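Local coordinates for protein ribonucleoside-diphosphate reductase subunit beta (Streptococcus sanguinis, PDB 4N83) that probably supplies deoxyribonucleotides for DNA synthesis, as the metal-containing small subunit of a class Ib ribonucleotide reductase that works with either a manganese or an iron cofactor, at residues Gly56-Leu68 / Ile120-Ala134. Sequence-based numbering, arbitrary orientation.
Sequences GKVFGGLTLLDTL and IFAWTNTNPYLQKKA. With MN (manganese (II) ion), chain J.
Gly56, Gly60 and Gly61 let helix 49-78 pack against helices 114-124 and 128-143, a buried, largely apolar helix-to-helix contact in the ferritin-like bundle of the reductase small subunit. Segment 120-124 crosses segment 56-68 at -59°, segment 128-134 at only -18°. The glycines bring backbone to side chain: Thr124 CG2 lies 3.4 Å from Gly60 C, Ile120 CG2 faces Gly56 O, and Leu130 CD1 rests 3.7 Å from Gly61 CA. Thr124 turns its hydroxyl back onto its own helix, where OG1 donates to Phe121 O from above the carbonyl plane, and its methyl is left to meet Gly60. At one end the extended Lys57 chain crosses one face of the Trp123 indole, opposite Asn127 ND2, with CG 3.8 Å from the centroid of the six-membered ring and NZ in an off-centre cation-pi contact at 4.8 Å. Further along, Leu64, its CG anti to the backbone N (chi1 -170°), sends its methyls to different partners, CD2 to Leu130 CB at 3.7 Å and CD1 toward Asn125 OD1. Gln131 OE1 accepts from Tyr4 N of the second subunit and NE2 donates to Tyr5 O there, while Asn125 OD1 accepts from Ala7 N of that subunit. Asp66 binds manganese through OD1 at 2.1 Å, together with Glu97, Glu157 and Glu191. With no hydrogen bond crossing between the segments, cohesion here depends on close apolar fit, supplemented by the Lys57-Trp123 interaction.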
loop_
_atom_site.group_PDB
_atom_site.type_symbol
_atom_site.label_atom_id
_atom_site.label_comp_id
_atom_site.label_asym_id
_atom_site.label_seq_id
_atom_site.Cartn_x
_atom_site.Cartn_y
_atom_site.Cartn_z
ATOM N N GLY A 56 23.199 2.298 -15.190
ATOM C CA GLY A 56 22.243 1.192 -15.288
ATOM C C GLY A 56 22.453 0.117 -14.235
ATOM O O GLY A 56 21.489 -0.432 -13.698
ATOM N N LYS A 57 23.717 -0.184 -13.943
ATOM C CA LYS A 57 24.074 -1.164 -12.914
ATOM C C LYS A 57 23.691 -0.692 -11.509
ATOM O O LYS A 57 23.391 -1.507 -10.634
ATOM C CB LYS A 57 25.576 -1.464 -12.961
ATOM C CG LYS A 57 26.014 -2.268 -14.176
ATOM C CD LYS A 57 27.496 -2.602 -14.110
ATOM C CE LYS A 57 27.880 -3.653 -15.138
ATOM N NZ LYS A 57 29.331 -3.978 -15.081
ATOM N N VAL A 58 23.709 0.623 -11.305
ATOM C CA VAL A 58 23.359 1.222 -10.019
ATOM C C VAL A 58 21.856 1.140 -9.767
ATOM O O VAL A 58 21.427 0.568 -8.765
ATOM C CB VAL A 58 23.844 2.690 -9.938
ATOM C CG1 VAL A 58 23.070 3.485 -8.894
ATOM C CG2 VAL A 58 25.336 2.731 -9.636
ATOM N N PHE A 59 21.064 1.711 -10.673
ATOM C CA PHE A 59 19.608 1.718 -10.519
ATOM C C PHE A 59 19.044 0.301 -10.537
ATOM O O PHE A 59 18.197 -0.041 -9.712
ATOM C CB PHE A 59 18.931 2.556 -11.611
ATOM C CG PHE A 59 19.251 4.029 -11.549
ATOM C CD1 PHE A 59 19.251 4.716 -10.337
ATOM C CD2 PHE A 59 19.525 4.738 -12.711
ATOM C CE1 PHE A 59 19.538 6.069 -10.289
ATOM C CE2 PHE A 59 19.809 6.093 -12.667
ATOM C CZ PHE A 59 19.817 6.760 -11.454
ATOM N N GLY A 60 19.523 -0.516 -11.471
ATOM C CA GLY A 60 19.107 -1.911 -11.574
ATOM C C GLY A 60 19.381 -2.715 -10.313
ATOM O O GLY A 60 18.588 -3.579 -9.939
ATOM N N GLY A 61 20.510 -2.436 -9.665
ATOM C CA GLY A 61 20.864 -3.089 -8.405
ATOM C C GLY A 61 19.945 -2.685 -7.266
ATOM O O GLY A 61 19.578 -3.513 -6.432
ATOM N N LEU A 62 19.580 -1.405 -7.235
ATOM C CA LEU A 62 18.636 -0.886 -6.247
ATOM C C LEU A 62 17.213 -1.362 -6.540
ATOM O O LEU A 62 16.432 -1.592 -5.615
ATOM C CB LEU A 62 18.673 0.644 -6.224
ATOM C CG LEU A 62 20.005 1.298 -5.844
ATOM C CD1 LEU A 62 19.967 2.783 -6.174
ATOM C CD2 LEU A 62 20.333 1.075 -4.374
ATOM N N THR A 63 16.885 -1.505 -7.825
ATOM C CA THR A 63 15.583 -2.027 -8.252
ATOM C C THR A 63 15.296 -3.393 -7.628
ATOM O O THR A 63 14.155 -3.699 -7.286
ATOM C CB THR A 63 15.504 -2.168 -9.790
ATOM O OG1 THR A 63 16.012 -0.984 -10.415
ATOM C CG2 THR A 63 14.064 -2.402 -10.243
ATOM N N LEU A 64 16.340 -4.207 -7.489
ATOM C CA LEU A 64 16.234 -5.518 -6.851
ATOM C C LEU A 64 15.800 -5.393 -5.390
ATOM O O LEU A 64 15.015 -6.205 -4.898
ATOM C CB LEU A 64 17.579 -6.252 -6.929
ATOM C CG LEU A 64 17.598 -7.729 -6.530
ATOM C CD1 LEU A 64 16.921 -8.587 -7.590
ATOM C CD2 LEU A 64 19.026 -8.196 -6.300
ATOM N N LEU A 65 16.310 -4.369 -4.709
ATOM C CA LEU A 65 16.058 -4.177 -3.281
ATOM C C LEU A 65 14.764 -3.410 -2.981
ATOM O O LEU A 65 14.201 -3.560 -1.897
ATOM C CB LEU A 65 17.246 -3.474 -2.630
ATOM C CG LEU A 65 18.593 -4.189 -2.776
ATOM C CD1 LEU A 65 19.732 -3.275 -2.349
ATOM C CD2 LEU A 65 18.613 -5.486 -1.980
ATOM N N ASP A 66 14.305 -2.584 -3.921
ATOM C CA ASP A 66 12.976 -1.964 -3.809
ATOM C C ASP A 66 11.874 -2.969 -4.160
ATOM O O ASP A 66 10.736 -2.828 -3.708
ATOM C CB ASP A 66 12.861 -0.708 -4.688
ATOM C CG ASP A 66 13.238 0.569 -3.944
ATOM O OD1 ASP A 66 12.657 0.835 -2.870
ATOM O OD2 ASP A 66 14.104 1.317 -4.443
ATOM N N THR A 67 12.215 -3.971 -4.973
ATOM C CA THR A 67 11.320 -5.099 -5.243
ATOM C C THR A 67 11.249 -6.009 -4.019
ATOM O O THR A 67 10.177 -6.491 -3.653
ATOM C CB THR A 67 11.801 -5.934 -6.448
ATOM O OG1 THR A 67 12.059 -5.071 -7.561
ATOM C CG2 THR A 67 10.752 -6.971 -6.846
ATOM N N LEU A 68 12.406 -6.245 -3.403
ATOM C CA LEU A 68 12.502 -7.036 -2.175
ATOM C C LEU A 68 11.627 -6.465 -1.061
ATOM O O LEU A 68 10.971 -7.215 -0.335
ATOM C CB LEU A 68 13.961 -7.096 -1.705
ATOM C CG LEU A 68 14.256 -7.791 -0.374
ATOM C CD1 LEU A 68 13.905 -9.268 -0.446
ATOM C CD2 LEU A 68 15.716 -7.603 0.004
ATOM N N ILE A 120 20.610 -4.969 -18.672
ATOM C CA ILE A 120 20.766 -4.504 -17.293
ATOM C C ILE A 120 20.081 -5.458 -16.313
ATOM O O ILE A 120 20.699 -5.901 -15.343
ATOM C CB ILE A 120 20.219 -3.071 -17.111
ATOM C CG1 ILE A 120 21.086 -2.075 -17.890
ATOM C CG2 ILE A 120 20.188 -2.682 -15.635
ATOM C CD1 ILE A 120 20.414 -0.744 -18.152
ATOM N N PHE A 121 18.813 -5.772 -16.574
ATOM C CA PHE A 121 18.045 -6.675 -15.705
ATOM C C PHE A 121 18.658 -8.074 -15.623
ATOM O O PHE A 121 18.608 -8.713 -14.571
ATOM C CB PHE A 121 16.577 -6.767 -16.158
ATOM C CG PHE A 121 15.713 -5.646 -15.646
ATOM C CD1 PHE A 121 15.324 -5.610 -14.313
ATOM C CD2 PHE A 121 15.287 -4.629 -16.491
ATOM C CE1 PHE A 121 14.530 -4.581 -13.833
ATOM C CE2 PHE A 121 14.491 -3.597 -16.017
ATOM C CZ PHE A 121 14.112 -3.573 -14.686
ATOM N N ALA A 122 19.236 -8.541 -16.728
ATOM C CA ALA A 122 19.890 -9.849 -16.768
ATOM C C ALA A 122 21.076 -9.929 -15.804
ATOM O O ALA A 122 21.265 -10.943 -15.131
ATOM C CB ALA A 122 20.343 -10.170 -18.186
ATOM N N TRP A 123 21.862 -8.856 -15.740
ATOM C CA TRP A 123 23.054 -8.808 -14.885
ATOM C C TRP A 123 22.712 -8.687 -13.397
ATOM O O TRP A 123 23.371 -9.305 -12.556
ATOM C CB TRP A 123 23.964 -7.648 -15.309
ATOM C CG TRP A 123 25.144 -7.440 -14.409
ATOM C CD1 TRP A 123 26.298 -8.166 -14.387
ATOM C CD2 TRP A 123 25.284 -6.433 -13.399
ATOM N NE1 TRP A 123 27.148 -7.675 -13.425
ATOM C CE2 TRP A 123 26.550 -6.612 -12.803
ATOM C CE3 TRP A 123 24.460 -5.399 -12.938
ATOM C CZ2 TRP A 123 27.015 -5.791 -11.773
ATOM C CZ3 TRP A 123 24.921 -4.587 -11.911
ATOM C CH2 TRP A 123 26.188 -4.788 -11.341
ATOM N N THR A 124 21.690 -7.894 -13.079
ATOM C CA THR A 124 21.291 -7.663 -11.687
ATOM C C THR A 124 20.705 -8.923 -11.050
ATOM O O THR A 124 20.849 -9.139 -9.846
ATOM C CB THR A 124 20.258 -6.524 -11.564
ATOM O OG1 THR A 124 19.101 -6.832 -12.352
ATOM C CG2 THR A 124 20.849 -5.201 -12.030
ATOM N N ASN A 125 20.048 -9.745 -11.867
ATOM C CA ASN A 125 19.475 -11.011 -11.407
ATOM C C ASN A 125 20.505 -12.142 -11.289
ATOM O O ASN A 125 20.208 -13.190 -10.712
ATOM C CB ASN A 125 18.334 -11.445 -12.335
ATOM C CG ASN A 125 17.171 -10.464 -12.336
ATOM O OD1 ASN A 125 16.914 -9.781 -11.343
ATOM N ND2 ASN A 125 16.458 -10.393 -13.456
ATOM N N THR A 126 21.703 -11.931 -11.836
ATOM C CA THR A 126 22.785 -12.921 -11.776
ATOM C C THR A 126 24.054 -12.354 -11.124
ATOM O O THR A 126 25.160 -12.836 -11.376
ATOM C CB THR A 126 23.136 -13.441 -13.186
ATOM O OG1 THR A 126 23.593 -12.356 -14.002
ATOM C CG2 THR A 126 21.922 -14.093 -13.839
ATOM N N ASN A 127 23.886 -11.339 -10.281
ATOM C CA ASN A 127 25.005 -10.707 -9.589
ATOM C C ASN A 127 25.424 -11.550 -8.377
ATOM O O ASN A 127 24.563 -12.005 -7.625
ATOM C CB ASN A 127 24.600 -9.298 -9.143
ATOM C CG ASN A 127 25.786 -8.438 -8.729
ATOM O OD1 ASN A 127 26.615 -8.845 -7.917
ATOM N ND2 ASN A 127 25.856 -7.228 -9.271
ATOM N N PRO A 128 26.742 -11.776 -8.190
ATOM C CA PRO A 128 27.218 -12.466 -6.981
ATOM C C PRO A 128 26.963 -11.705 -5.674
ATOM O O PRO A 128 26.660 -12.325 -4.654
ATOM C CB PRO A 128 28.729 -12.598 -7.217
ATOM C CG PRO A 128 28.908 -12.492 -8.688
ATOM C CD PRO A 128 27.829 -11.566 -9.163
ATOM N N TYR A 129 27.089 -10.379 -5.712
ATOM C CA TYR A 129 26.954 -9.549 -4.513
ATOM C C TYR A 129 25.493 -9.300 -4.145
ATOM O O TYR A 129 25.085 -9.555 -3.013
ATOM C CB TYR A 129 27.661 -8.206 -4.706
ATOM C CG TYR A 129 29.128 -8.325 -5.051
ATOM C CD1 TYR A 129 30.072 -8.616 -4.069
ATOM C CD2 TYR A 129 29.575 -8.143 -6.357
ATOM C CE1 TYR A 129 31.418 -8.724 -4.379
ATOM C CE2 TYR A 129 30.918 -8.249 -6.678
ATOM C CZ TYR A 129 31.834 -8.540 -5.686
ATOM O OH TYR A 129 33.170 -8.646 -5.999
ATOM N N LEU A 130 24.718 -8.804 -5.107
ATOM C CA LEU A 130 23.324 -8.404 -4.870
ATOM C C LEU A 130 22.440 -9.575 -4.439
ATOM O O LEU A 130 21.620 -9.435 -3.530
ATOM C CB LEU A 130 22.725 -7.755 -6.124
ATOM C CG LEU A 130 23.389 -6.478 -6.651
ATOM C CD1 LEU A 130 22.867 -6.148 -8.042
ATOM C CD2 LEU A 130 23.165 -5.314 -5.699
ATOM N N GLN A 131 22.606 -10.720 -5.101
ATOM C CA GLN A 131 21.836 -11.925 -4.778
ATOM C C GLN A 131 22.147 -12.439 -3.374
ATOM O O GLN A 131 21.247 -12.877 -2.658
ATOM C CB GLN A 131 22.103 -13.034 -5.801
ATOM C CG GLN A 131 21.546 -12.752 -7.189
ATOM C CD GLN A 131 20.027 -12.758 -7.229
ATOM O OE1 GLN A 131 19.381 -13.548 -6.540
ATOM N NE2 GLN A 131 19.450 -11.879 -8.041
ATOM N N LYS A 132 23.421 -12.384 -2.990
ATOM C CA LYS A 132 23.838 -12.781 -1.644
ATOM C C LYS A 132 23.402 -11.718 -0.633
ATOM O O LYS A 132 22.976 -12.044 0.475
ATOM C CB LYS A 132 25.358 -12.996 -1.593
ATOM C CG LYS A 132 25.822 -14.035 -0.578
ATOM C CD LYS A 132 26.004 -13.450 0.813
ATOM C CE LYS A 132 26.489 -14.500 1.800
ATOM N NZ LYS A 132 25.438 -15.503 2.129
ATOM N N LYS A 133 23.499 -10.450 -1.031
ATOM C CA LYS A 133 23.064 -9.325 -0.198
ATOM C C LYS A 133 21.569 -9.402 0.109
ATOM O O LYS A 133 21.155 -9.196 1.251
ATOM C CB LYS A 133 23.396 -7.998 -0.890
ATOM C CG LYS A 133 23.076 -6.754 -0.075
ATOM C CD LYS A 133 23.807 -5.527 -0.607
ATOM C CE LYS A 133 23.370 -5.168 -2.019
ATOM N NZ LYS A 133 23.938 -3.867 -2.473
ATOM N N ALA A 134 20.769 -9.705 -0.910
ATOM C CA ALA A 134 19.323 -9.873 -0.744
ATOM C C ALA A 134 18.977 -11.145 0.040
ATOM O O ALA A 134 17.970 -11.182 0.750
ATOM C CB ALA A 134 18.633 -9.886 -2.100
HETATM MN MN MN J . 12.620 1.896 -1.032
#